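Local coordinates for protein glycoside hydrolase family 61 (Trichoderma reesei QM6a, PDB 5O2X) that probably cleaves the glycosidic bonds of cellulose oxidatively, as a copper-dependent lytic polysaccharide monooxygenase of family AA9, at residues I4-I7 against V12-Q15; K64-V69 against D100-D105; V117-G122 against G126-D131; A161-G166 against G170-P175. All coordinates share one frame; numbering follows the deposited sequence. Where two conformers were deposited one is given.

Contact 1. Residues I4-I7 against V12-Q15; sequences INDI and VWYQ. With MAN (alpha-D-mannopyranose), chain P; MAN (alpha-D-mannopyranose), chain R.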
loop_
_atom_site.group_PDB
_atom_site.type_symbol
_atom_site.label_atom_id
_atom_site.label_comp_id
_atom_site.label_asym_id
_atom_site.label_seq_id
_atom_site.Cartn_x
_atom_site.Cartn_y
_atom_site.Cartn_z
ATOM N N ILE A 4 -2.472 -8.650 -2.798
ATOM C CA ILE A 4 -3.069 -8.031 -3.965
ATOM C C ILE A 4 -2.915 -8.925 -5.180
ATOM O O ILE A 4 -1.831 -9.411 -5.509
ATOM C CB ILE A 4 -2.516 -6.603 -4.169
ATOM C CG1 ILE A 4 -3.016 -5.720 -3.025
ATOM C CG2 ILE A 4 -2.958 -6.069 -5.515
ATOM C CD1 ILE A 4 -2.384 -4.393 -3.015
ATOM N N ASN A 5 -4.022 -9.131 -5.882
ATOM C CA ASN A 5 -4.070 -9.941 -7.099
ATOM C C ASN A 5 -3.766 -9.119 -8.340
ATOM O O ASN A 5 -3.178 -9.637 -9.318
ATOM C CB ASN A 5 -5.490 -10.568 -7.284
ATOM C CG ASN A 5 -5.560 -11.488 -8.479
ATOM O OD1 ASN A 5 -4.958 -12.578 -8.487
ATOM N ND2 ASN A 5 -6.284 -11.050 -9.539
ATOM N N ASP A 6 -4.271 -7.879 -8.384
ATOM C CA ASP A 6 -4.198 -7.019 -9.551
ATOM C C ASP A 6 -4.385 -5.600 -9.097
ATOM O O ASP A 6 -4.942 -5.336 -8.021
ATOM C CB ASP A 6 -5.227 -7.417 -10.613
ATOM C CG ASP A 6 -6.638 -7.312 -10.129
ATOM O OD1 ASP A 6 -7.200 -6.152 -10.255
ATOM O OD2 ASP A 6 -7.227 -8.252 -9.597
ATOM N N ILE A 7 -3.927 -4.681 -9.958
ATOM C CA ILE A 7 -4.286 -3.251 -9.816
ATOM C C ILE A 7 -4.926 -2.808 -11.121
ATOM O O ILE A 7 -4.619 -3.364 -12.181
ATOM C CB ILE A 7 -3.091 -2.372 -9.400
ATOM C CG1 ILE A 7 -2.021 -2.270 -10.478
ATOM C CG2 ILE A 7 -2.511 -2.877 -8.084
ATOM C CD1 ILE A 7 -0.886 -1.321 -10.135
ATOM N N VAL A 12 -7.378 -0.022 -16.697
ATOM C CA VAL A 12 -6.374 -0.904 -17.287
ATOM C C VAL A 12 -5.847 -1.834 -16.191
ATOM O O VAL A 12 -5.253 -1.379 -15.212
ATOM C CB VAL A 12 -5.240 -0.094 -17.924
ATOM C CG1 VAL A 12 -4.155 -1.011 -18.448
ATOM C CG2 VAL A 12 -5.740 0.837 -19.001
ATOM N N TRP A 13 -6.094 -3.115 -16.368
ATOM C CA TRP A 13 -5.750 -4.142 -15.408
ATOM C C TRP A 13 -4.275 -4.581 -15.597
ATOM O O TRP A 13 -3.869 -4.892 -16.719
ATOM C CB TRP A 13 -6.661 -5.352 -15.674
ATOM C CG TRP A 13 -6.656 -6.498 -14.696
ATOM C CD1 TRP A 13 -7.600 -6.746 -13.766
ATOM C CD2 TRP A 13 -5.761 -7.617 -14.658
ATOM N NE1 TRP A 13 -7.343 -7.934 -13.135
ATOM C CE2 TRP A 13 -6.254 -8.525 -13.689
ATOM C CE3 TRP A 13 -4.642 -7.991 -15.403
ATOM C CZ2 TRP A 13 -5.608 -9.768 -13.420
ATOM C CZ3 TRP A 13 -4.052 -9.241 -15.147
ATOM C CH2 TRP A 13 -4.538 -10.069 -14.193
ATOM N N TYR A 14 -3.574 -4.660 -14.479
ATOM C CA TYR A 14 -2.220 -5.220 -14.401
ATOM C C TYR A 14 -2.200 -6.364 -13.415
ATOM O O TYR A 14 -2.665 -6.222 -12.278
ATOM C CB TYR A 14 -1.193 -4.185 -13.919
ATOM C CG TYR A 14 -0.957 -3.054 -14.885
ATOM C CD1 TYR A 14 -1.814 -1.977 -14.943
ATOM C CD2 TYR A 14 0.146 -3.077 -15.734
ATOM C CE1 TYR A 14 -1.586 -0.921 -15.845
ATOM C CE2 TYR A 14 0.374 -2.064 -16.638
ATOM C CZ TYR A 14 -0.497 -0.979 -16.691
ATOM O OH TYR A 14 -0.244 0.027 -17.591
ATOM N N GLN A 15 -1.564 -7.460 -13.813
ATOM C CA GLN A 15 -1.325 -8.564 -12.907
ATOM C C GLN A 15 -0.381 -8.107 -11.799
ATOM O O GLN A 15 0.684 -7.561 -12.068
ATOM C CB GLN A 15 -0.704 -9.708 -13.685
ATOM C CG GLN A 15 -0.559 -11.020 -12.919
ATOM C CD GLN A 15 0.010 -12.137 -13.793
ATOM O OE1 GLN A 15 0.714 -11.901 -14.765
ATOM N NE2 GLN A 15 -0.272 -13.363 -13.401
HETATM C C1 MAN P . -7.449 -8.217 -19.609
HETATM C C2 MAN P . -8.911 -7.921 -19.377
HETATM C C3 MAN P . -9.085 -7.958 -17.853
HETATM C C4 MAN P . -8.559 -9.234 -17.226
HETATM C C5 MAN P . -7.134 -9.473 -17.616
HETATM C C6 MAN P . -6.610 -10.796 -17.082
HETATM O O2 MAN P . -9.658 -8.920 -20.087
HETATM O O3 MAN P . -10.459 -7.912 -17.585
HETATM O O4 MAN P . -8.734 -9.324 -15.833
HETATM O O5 MAN P . -7.106 -9.462 -19.030
HETATM O O6 MAN P . -5.402 -11.111 -17.791
HETATM C C1 MAN R . 4.293 0.215 -19.286
HETATM C C2 MAN R . 2.838 -0.149 -19.409
HETATM C C3 MAN R . 2.376 -0.126 -20.843
HETATM C C4 MAN R . 2.782 1.191 -21.516
HETATM C C5 MAN R . 4.261 1.500 -21.315
HETATM C C6 MAN R . 4.619 2.887 -21.828
HETATM O O2 MAN R . 2.107 0.817 -18.622
HETATM O O3 MAN R . 0.971 -0.315 -20.910
HETATM O O4 MAN R . 2.530 1.103 -22.912
HETATM O O5 MAN R . 4.600 1.452 -19.918
HETATM O O6 MAN R . 6.002 3.137 -21.692
HETATM O O HOH W 1 -8.744 -10.092 -11.794
#
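I7 and Y14 form the hydrogen-bonded pair of this contact: I7 N donates to Y14 O at 3.1 Å, and Y14 N returns a nearly straight bond to I7 O at 2.8 Å. A weaker CA-H...O contact joins D6 CA to Y14 O. In apolar packing, I7 CG1 rests against Y14 CB (4.0 Å) on the face the two residues share.

This pairing belongs to the antiparallel hairpin of strands 3-9 and 12-15, set inside a mixed sheet. Strand 74-80 flanks it beyond D6, and strand 241-243, from the C-terminal tail, pairs with W13, in line with a predicted linker being an integral part of the catalytic domain.

D6 CB lies 3.2 Å above one face of the W13 indole near its rim, and the D6 carboxylate plane is only 21° from that of the ring. W13 NE1 makes no bond to this carboxylate; it donates to a water (2.9 Å to its O) that itself donates to D6 OD2. The same OD2 accepts N5 ND2 on its anti lone pair (3.0 Å), so two donors grip it. N5 reaches there because its CG is anti to the backbone N (chi1 -176°).

Two mannoses also reach this hairpin. One places O4 over the other face of W13, while O2 of the second comes in near the plane of the Y14 ring and hydrogen-bonds Y14 OH at 2.7 Å.

Contact 2. Residues K64-V69 against D100-D105; sequences KGHASV and DCETVD. With MAN (alpha-D-mannopyranose), chain R.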
loop_
_atom_site.group_PDB
_atom_site.type_symbol
_atom_site.label_atom_id
_atom_site.label_comp_id
_atom_site.label_asym_id
_atom_site.label_seq_id
_atom_site.Cartn_x
_atom_site.Cartn_y
_atom_site.Cartn_z
ATOM N N LYS A 64 10.236 -5.966 -11.849
ATOM C CA LYS A 64 11.133 -5.812 -13.000
ATOM C C LYS A 64 10.483 -5.077 -14.164
ATOM O O LYS A 64 11.077 -4.949 -15.238
ATOM C CB LYS A 64 11.713 -7.178 -13.432
ATOM C CG LYS A 64 12.657 -7.783 -12.416
ATOM C CD LYS A 64 13.545 -8.891 -12.993
ATOM C CE LYS A 64 14.447 -9.498 -11.944
ATOM N NZ LYS A 64 15.214 -10.646 -12.526
ATOM N N GLY A 65 9.276 -4.571 -13.956
ATOM C CA GLY A 65 8.664 -3.632 -14.885
ATOM C C GLY A 65 7.777 -2.654 -14.120
ATOM O O GLY A 65 7.714 -2.677 -12.895
ATOM N N HIS A 66 7.085 -1.797 -14.889
ATOM C CA HIS A 66 6.314 -0.726 -14.286
ATOM C C HIS A 66 5.045 -0.440 -15.071
ATOM O O HIS A 66 4.910 -0.825 -16.245
ATOM C CB HIS A 66 7.145 0.552 -14.152
ATOM C CG HIS A 66 7.677 1.067 -15.438
ATOM N ND1 HIS A 66 8.929 0.733 -15.887
ATOM C CD2 HIS A 66 7.103 1.799 -16.421
ATOM C CE1 HIS A 66 9.119 1.272 -17.080
ATOM N NE2 HIS A 66 8.030 1.923 -17.436
ATOM N N ALA A 67 4.124 0.257 -14.411
ATOM C CA ALA A 67 2.926 0.752 -15.048
ATOM C C ALA A 67 3.055 2.239 -15.318
ATOM O O ALA A 67 3.343 3.012 -14.407
ATOM C CB ALA A 67 1.695 0.532 -14.163
ATOM N N SER A 68 2.807 2.656 -16.549
ATOM C CA SER A 68 2.896 4.083 -16.889
ATOM C C SER A 68 1.528 4.713 -16.627
ATOM O O SER A 68 0.559 4.258 -17.178
ATOM C CB SER A 68 3.387 4.218 -18.342
ATOM O OG SER A 68 4.738 3.815 -18.479
ATOM N N VAL A 69 1.493 5.795 -15.828
ATOM C CA VAL A 69 0.298 6.482 -15.431
ATOM C C VAL A 69 0.468 7.978 -15.579
ATOM O O VAL A 69 1.592 8.515 -15.686
ATOM C CB VAL A 69 -0.028 6.195 -13.995
ATOM C CG1 VAL A 69 0.025 4.715 -13.754
ATOM C CG2 VAL A 69 0.911 6.890 -13.064
ATOM N N ASP A 100 15.334 4.329 -12.492
ATOM C CA ASP A 100 14.381 3.259 -12.703
ATOM C C ASP A 100 14.015 2.613 -11.373
ATOM O O ASP A 100 14.880 2.264 -10.560
ATOM C CB ASP A 100 14.974 2.149 -13.595
ATOM C CG ASP A 100 15.260 2.561 -14.996
ATOM O OD1 ASP A 100 14.663 3.564 -15.451
ATOM O OD2 ASP A 100 16.047 1.824 -15.674
ATOM N N CYS A 101 12.717 2.361 -11.175
ATOM C CA CYS A 101 12.329 1.625 -9.964
ATOM C C CYS A 101 12.764 0.163 -10.003
ATOM O O CYS A 101 12.828 -0.459 -8.954
ATOM C CB CYS A 101 10.835 1.706 -9.710
ATOM S SG CYS A 101 10.225 3.403 -9.393
ATOM N N GLU A 102 13.044 -0.368 -11.188
ATOM C CA GLU A 102 13.452 -1.750 -11.310
ATOM C C GLU A 102 14.786 -2.043 -10.648
ATOM O O GLU A 102 15.062 -3.200 -10.348
ATOM C CB GLU A 102 13.496 -2.141 -12.793
ATOM C CG GLU A 102 12.129 -2.172 -13.476
ATOM C CD GLU A 102 11.505 -0.867 -13.926
ATOM O OE1 GLU A 102 12.112 0.212 -13.726
ATOM O OE2 GLU A 102 10.408 -0.944 -14.510
ATOM N N THR A 103 15.604 -1.013 -10.428
ATOM C CA THR A 103 16.923 -1.248 -9.858
ATOM C C THR A 103 17.185 -0.343 -8.657
ATOM O O THR A 103 18.280 -0.369 -8.133
ATOM C CB THR A 103 18.039 -1.101 -10.890
ATOM O OG1 THR A 103 17.849 0.173 -11.478
ATOM C CG2 THR A 103 17.966 -2.190 -11.907
ATOM N N VAL A 104 16.200 0.392 -8.156
ATOM C CA VAL A 104 16.438 1.217 -6.980
ATOM C C VAL A 104 16.722 0.350 -5.758
ATOM O O VAL A 104 16.139 -0.719 -5.583
ATOM C CB VAL A 104 15.217 2.134 -6.684
ATOM C CG1 VAL A 104 13.968 1.383 -6.241
ATOM C CG2 VAL A 104 15.549 3.257 -5.724
ATOM N N ASP A 105 17.579 0.830 -4.862
ATOM C CA ASP A 105 17.802 0.164 -3.584
ATOM C C ASP A 105 16.631 0.562 -2.677
ATOM O O ASP A 105 16.501 1.718 -2.278
ATOM C CB ASP A 105 19.139 0.647 -3.049
ATOM C CG ASP A 105 19.502 0.098 -1.678
ATOM O OD1 ASP A 105 18.640 -0.498 -1.017
ATOM O OD2 ASP A 105 20.682 0.291 -1.279
HETATM C C1 MAN R . 4.293 0.215 -19.286
HETATM C C2 MAN R . 2.838 -0.149 -19.409
HETATM C C3 MAN R . 2.376 -0.126 -20.843
HETATM C C4 MAN R . 2.782 1.191 -21.516
HETATM C C5 MAN R . 4.261 1.500 -21.315
HETATM C C6 MAN R . 4.619 2.887 -21.828
HETATM O O2 MAN R . 2.107 0.817 -18.622
HETATM O O3 MAN R . 0.971 -0.315 -20.910
HETATM O O4 MAN R . 2.530 1.103 -22.912
HETATM O O5 MAN R . 4.600 1.452 -19.918
HETATM O O6 MAN R . 6.002 3.137 -21.692
#
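E102 bends at its second torsion (chi2 80°) and H66 holds CG between its backbone N and carbonyl carbon (chi1 59°), which brings carboxylate and imidazole into contact. The result is a His-carboxylate hydrogen bond joining the residue just ahead of strand 67-70 to the loop between strands 90-96 and 110-121.

H66 ND1 donates to E102 OE2 over 2.6 Å in a nearly straight bond. The acceptor lies in the ring plane, at the edge, and offers its syn lone pair, yet the carboxylate itself stands 74° from the imidazole plane. So short a bond should fix the ring's rotation and, if H66 is doubly protonated, would probably gain from the charge of E102.

The rest of the E102 chain lies along the backbone before H66: CG packs on K64 C at 3.4 Å, and OE2 passes 3.2 Å from G65 C. The disulfide from C101 to C97 and the bonds of N62 ND2 to C101 O and V104 O probably help fix the backbone around E102.

Past H66 the strand meets a mannose of the protein's own glycosylation: S68 N donates to its O2 at 2.9 Å, and S68 OG to its ring oxygen O5 at 2.8 Å.

Contact 3. Residues V117-G122 against G126-D131; sequences VGLLSG and GTWASD. With SO4 (sulfate ion), chain U.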
loop_
_atom_site.group_PDB
_atom_site.type_symbol
_atom_site.label_atom_id
_atom_site.label_comp_id
_atom_site.label_asym_id
_atom_site.label_seq_id
_atom_site.Cartn_x
_atom_site.Cartn_y
_atom_site.Cartn_z
ATOM N N VAL A 117 -6.728 6.415 5.790
ATOM C CA VAL A 117 -8.018 6.386 6.480
ATOM C C VAL A 117 -7.921 5.432 7.635
ATOM O O VAL A 117 -7.372 4.310 7.493
ATOM C CB VAL A 117 -9.149 5.958 5.509
ATOM C CG1 VAL A 117 -10.499 5.868 6.215
ATOM C CG2 VAL A 117 -9.253 6.950 4.353
ATOM N N GLY A 118 -8.455 5.841 8.782
ATOM C CA GLY A 118 -8.379 5.058 9.975
ATOM C C GLY A 118 -9.731 4.609 10.491
ATOM O O GLY A 118 -10.432 3.815 9.839
ATOM N N LEU A 119 -10.078 5.108 11.674
ATOM C CA LEU A 119 -11.314 4.809 12.347
ATOM C C LEU A 119 -12.381 5.765 11.850
ATOM O O LEU A 119 -12.275 6.981 12.051
ATOM C CB LEU A 119 -11.100 4.955 13.854
ATOM C CG LEU A 119 -12.321 4.723 14.738
ATOM C CD1 LEU A 119 -12.856 3.307 14.647
ATOM C CD2 LEU A 119 -11.928 5.052 16.158
ATOM N N LEU A 120 -13.406 5.232 11.248
ATOM C CA LEU A 120 -14.449 6.065 10.689
ATOM C C LEU A 120 -15.492 6.432 11.693
ATOM O O LEU A 120 -16.094 7.523 11.601
ATOM C CB LEU A 120 -15.004 5.363 9.476
ATOM C CG LEU A 120 -13.914 5.327 8.358
ATOM C CD1 LEU A 120 -14.387 4.453 7.253
ATOM C CD2 LEU A 120 -13.650 6.739 7.839
ATOM N N SER A 121 -15.753 5.522 12.636
ATOM C CA SER A 121 -16.806 5.730 13.637
ATOM C C SER A 121 -16.731 4.665 14.705
ATOM O O SER A 121 -16.228 3.544 14.468
ATOM C CB SER A 121 -18.182 5.669 13.008
ATOM O OG SER A 121 -18.401 4.421 12.402
ATOM N N GLY A 122 -17.273 4.972 15.855
ATOM C CA GLY A 122 -17.580 3.983 16.843
ATOM C C GLY A 122 -16.346 3.436 17.538
ATOM O O GLY A 122 -15.243 4.044 17.550
ATOM N N GLY A 126 -15.607 -0.683 16.220
ATOM C CA GLY A 126 -15.778 0.461 15.333
ATOM C C GLY A 126 -15.741 0.059 13.881
ATOM O O GLY A 126 -15.531 -1.089 13.544
ATOM N N THR A 127 -15.984 1.037 13.026
ATOM C CA THR A 127 -15.905 0.888 11.580
ATOM C C THR A 127 -14.614 1.535 11.104
ATOM O O THR A 127 -14.316 2.670 11.503
ATOM C CB THR A 127 -17.100 1.567 10.879
ATOM O OG1 THR A 127 -18.315 0.998 11.341
ATOM C CG2 THR A 127 -17.044 1.446 9.409
ATOM N N TRP A 128 -13.884 0.818 10.265
ATOM C CA TRP A 128 -12.534 1.176 9.843
ATOM C C TRP A 128 -12.476 1.281 8.322
ATOM O O TRP A 128 -13.324 0.761 7.598
ATOM C CB TRP A 128 -11.524 0.113 10.337
ATOM C CG TRP A 128 -11.403 0.060 11.806
ATOM C CD1 TRP A 128 -12.251 -0.538 12.673
ATOM C CD2 TRP A 128 -10.408 0.730 12.599
ATOM N NE1 TRP A 128 -11.815 -0.342 13.957
ATOM C CE2 TRP A 128 -10.696 0.445 13.937
ATOM C CE3 TRP A 128 -9.293 1.509 12.305
ATOM C CZ2 TRP A 128 -9.948 0.958 14.965
ATOM C CZ3 TRP A 128 -8.544 2.007 13.334
ATOM C CH2 TRP A 128 -8.866 1.724 14.655
ATOM N N ALA A 129 -11.362 1.835 7.832
ATOM C CA ALA A 129 -11.076 1.759 6.410
ATOM C C ALA A 129 -11.245 0.358 5.847
ATOM O O ALA A 129 -11.767 0.172 4.754
ATOM C CB ALA A 129 -9.666 2.255 6.134
ATOM N N SER A 130 -10.765 -0.639 6.605
ATOM C CA SER A 130 -10.872 -2.028 6.147
ATOM C C SER A 130 -12.329 -2.432 5.850
ATOM O O SER A 130 -12.553 -3.228 4.944
ATOM C CB SER A 130 -10.309 -2.949 7.247
ATOM O OG SER A 130 -10.949 -2.717 8.471
ATOM N N ASP A 131 -13.298 -1.927 6.615
ATOM C CA ASP A 131 -14.697 -2.231 6.369
ATOM C C ASP A 131 -15.179 -1.655 5.048
ATOM O O ASP A 131 -16.031 -2.251 4.377
ATOM C CB ASP A 131 -15.561 -1.741 7.512
ATOM C CG ASP A 131 -15.215 -2.460 8.813
ATOM O OD1 ASP A 131 -15.382 -3.716 8.822
ATOM O OD2 ASP A 131 -14.785 -1.804 9.758
HETATM S S SO4 U . -20.241 1.731 14.145
HETATM O O1 SO4 U . -21.447 1.690 13.264
HETATM O O2 SO4 U . -20.648 1.363 15.516
HETATM O O3 SO4 U . -19.544 3.023 14.044
HETATM O O4 SO4 U . -19.240 0.759 13.702
#
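A classic beta bulge marks the hairpin of strands 110-121 and 127-128: L120 and S121 both face T127. T127 O takes a bond from L120 N at 2.7 Å and a weak one from S121 N at 3.4 Å, while T127 N donates to S121 O at 2.9 Å. A129 N, in the first turn of helix 129-135, donates to G118 O (3.0 Å).

At the N-cap of that helix, W128 N donates to the anti lone pair of D131 OD2, three residues on (2.8 Å). L119 swings CG away from its own N (chi1 178°), placing CD1 over the indole in a CH-pi contact, 4.0 Å from the five-membered ring's centroid. W128 NE1 donates to P125 O, and Y217 meets the indole edge-to-face. An alanine here would remove the indole, and would probably leave L119 CD1 without its aromatic face and P125 O without its donor.

T127 OG1 donates to O4 of a sulfate, probably from the crystallisation liquor, at 2.5 Å; the still shorter approach of S121 OG is doubtful. The A129-G118 bond ties strand to helix, the indole packs on the hairpin, and the sulfate probably marks a polar, anion-accepting patch at T127.

Contact 4. Residues A161-G166 against G170-P175; sequences ALHSAG and GAQNYP. With SO4 (sulfate ion), chain T.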
loop_
_atom_site.group_PDB
_atom_site.type_symbol
_atom_site.label_atom_id
_atom_site.label_comp_id
_atom_site.label_asym_id
_atom_site.label_seq_id
_atom_site.Cartn_x
_atom_site.Cartn_y
_atom_site.Cartn_z
ATOM N N ALA A 161 -3.695 -4.422 10.314
ATOM C CA ALA A 161 -4.706 -5.104 11.083
ATOM C C ALA A 161 -4.441 -4.906 12.560
ATOM O O ALA A 161 -3.317 -5.115 13.037
ATOM C CB ALA A 161 -4.719 -6.573 10.762
ATOM N N LEU A 162 -5.515 -4.539 13.289
ATOM C CA LEU A 162 -5.412 -4.135 14.677
ATOM C C LEU A 162 -6.134 -5.061 15.648
ATOM O O LEU A 162 -6.212 -4.734 16.837
ATOM C CB LEU A 162 -5.904 -2.695 14.854
ATOM C CG LEU A 162 -5.143 -1.636 14.078
ATOM C CD1 LEU A 162 -5.820 -0.289 14.297
ATOM C CD2 LEU A 162 -3.664 -1.582 14.458
ATOM N N HIS A 163 -6.693 -6.171 15.181
ATOM C CA HIS A 163 -7.435 -7.054 16.089
ATOM C C HIS A 163 -6.599 -7.611 17.238
ATOM O O HIS A 163 -7.134 -7.917 18.297
ATOM C CB HIS A 163 -8.063 -8.189 15.291
ATOM C CG HIS A 163 -7.074 -8.976 14.505
ATOM N ND1 HIS A 163 -6.362 -8.426 13.461
ATOM C CD2 HIS A 163 -6.634 -10.247 14.673
ATOM C CE1 HIS A 163 -5.538 -9.353 13.001
ATOM N NE2 HIS A 163 -5.688 -10.464 13.707
ATOM N N SER A 164 -5.289 -7.702 17.057
ATOM C CA SER A 164 -4.346 -8.220 18.084
ATOM C C SER A 164 -3.378 -7.156 18.540
ATOM O O SER A 164 -2.425 -7.442 19.245
ATOM C CB SER A 164 -3.599 -9.471 17.567
ATOM O OG SER A 164 -4.540 -10.529 17.417
ATOM N N ALA A 165 -3.657 -5.887 18.204
ATOM C CA ALA A 165 -2.714 -4.789 18.446
ATOM C C ALA A 165 -2.704 -4.261 19.842
ATOM O O ALA A 165 -1.883 -3.388 20.169
ATOM C CB ALA A 165 -2.981 -3.691 17.460
ATOM N N GLY A 166 -3.551 -4.804 20.738
ATOM C CA GLY A 166 -3.514 -4.366 22.123
ATOM C C GLY A 166 -2.323 -4.828 22.894
ATOM O O GLY A 166 -2.047 -4.265 23.950
ATOM N N GLY A 170 1.776 -6.822 18.437
ATOM C CA GLY A 170 0.543 -7.432 17.954
ATOM C C GLY A 170 -0.023 -6.908 16.666
ATOM O O GLY A 170 -0.741 -7.633 15.975
ATOM N N ALA A 171 0.268 -5.660 16.311
ATOM C CA ALA A 171 -0.199 -5.104 15.038
ATOM C C ALA A 171 0.357 -5.931 13.893
ATOM O O ALA A 171 1.448 -6.498 13.995
ATOM C CB ALA A 171 0.254 -3.655 14.899
ATOM N N GLN A 172 -0.383 -5.957 12.777
ATOM C CA GLN A 172 0.045 -6.709 11.600
ATOM C C GLN A 172 0.004 -5.815 10.394
ATOM O O GLN A 172 -1.037 -5.267 10.044
ATOM C CB GLN A 172 -0.895 -7.892 11.364
ATOM C CG GLN A 172 -0.892 -8.914 12.480
ATOM C CD GLN A 172 -1.971 -9.967 12.319
ATOM O OE1 GLN A 172 -2.729 -9.954 11.347
ATOM N NE2 GLN A 172 -2.060 -10.866 13.287
ATOM N N ASN A 173 1.158 -5.622 9.733
ATOM C CA ASN A 173 1.229 -4.721 8.583
ATOM C C ASN A 173 1.313 -5.551 7.306
ATOM O O ASN A 173 2.080 -6.518 7.220
ATOM C CB ASN A 173 2.448 -3.820 8.662
ATOM C CG ASN A 173 2.352 -2.802 9.769
ATOM O OD1 ASN A 173 2.100 -3.133 10.925
ATOM N ND2 ASN A 173 2.564 -1.541 9.420
ATOM N N TYR A 174 0.577 -5.104 6.278
ATOM C CA TYR A 174 0.512 -5.815 5.004
ATOM C C TYR A 174 0.883 -4.869 3.875
ATOM O O TYR A 174 0.023 -4.460 3.050
ATOM C CB TYR A 174 -0.896 -6.389 4.791
ATOM C CG TYR A 174 -1.320 -7.393 5.863
ATOM C CD1 TYR A 174 -1.853 -6.994 7.061
ATOM C CD2 TYR A 174 -1.213 -8.764 5.633
ATOM C CE1 TYR A 174 -2.285 -7.905 7.998
ATOM C CE2 TYR A 174 -1.625 -9.709 6.558
ATOM C CZ TYR A 174 -2.204 -9.263 7.743
ATOM O OH TYR A 174 -2.610 -10.228 8.651
ATOM N N PRO A 175 2.168 -4.485 3.760
ATOM C CA PRO A 175 2.587 -3.589 2.657
ATOM C C PRO A 175 2.690 -4.348 1.346
ATOM O O PRO A 175 3.083 -5.524 1.297
ATOM C CB PRO A 175 3.973 -3.101 3.126
ATOM C CG PRO A 175 4.481 -4.254 3.980
ATOM C CD PRO A 175 3.256 -4.755 4.704
HETATM S S SO4 T . -4.905 -14.067 13.533
HETATM O O1 SO4 T . -6.136 -14.124 14.347
HETATM O O2 SO4 T . -4.110 -15.211 14.014
HETATM O O3 SO4 T . -5.258 -14.119 12.087
HETATM O O4 SO4 T . -4.235 -12.824 13.727
HETATM O O HOH W 2 -3.362 -7.063 15.058
#
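A161 CB meets the edge of the Y174 ring at CE1 (3.9 Å); farther along, A165 CB packs on A171 CB at 4.1 Å, with L162 CD2 more distant from that same methyl. Such small groups probably allow the two chains to come close where strand 151-161 runs out and strand 172-183 begins.

Outward from them, A161 and Q172 form an antiparallel hydrogen-bonded pair: A161 N donates to Q172 O at 2.8 Å and Q172 N to A161 O at 3.1 Å. The chain then folds through a type I turn from L162 to A165. A water bridges the turn, donating to A161 O and G170 O and accepting from S164 N, while G170 CA makes a CA-H...O contact with S164 O.

At the polar edge Q172 extends beyond CG and sets its amide 87° from the H163 ring. Its OE1 lies at the imidazole edge, 3.3 Å from H163 CE1, and accepts Y174 OH at 2.7 Å from above the carbonyl plane. H163 NE2 and Q172 NE2 both donate to O4 of a sulfate (2.8 Å from the former), probably from the crystallisation liquor.

Y174 belongs to the copper site with H86 and the methylated histidine at position 1, and H163 stacks on H86. A leucine in place of Q172 would take away the amide acceptor of Y174 OH and is likely to leave that hydroxyl less firmly oriented.

Q172 thus probably serves as a second-shell group, its oxygen helping to orient Y174 and its nitrogen turned with H163 to an anion.

In the fold
Contact 4 holds Y174 of the copper site, and contact 3 lies beside it: their centres are about 14 Å apart, and W128 CH2 packs on L162 CD1 at 3.7 Å. Contacts 1 and 2 lie farther off, with centres about 25 Å and 29 Å from that of contact 4. These two touch each other through Y14 CZ and A67 CB (3.7 Å) and share one mannose, hydrogen-bonded by both Y14 and S68. Contacts 2, 3 and 4 all reach the same mixed sheet, in which strand 67-70 runs next to strand 172-183, whereas the hairpin of contact 1 belongs to the other sheet. Contacts 2 and 3 lie on opposite sides of the chain's centre, their centres about 33 Å apart.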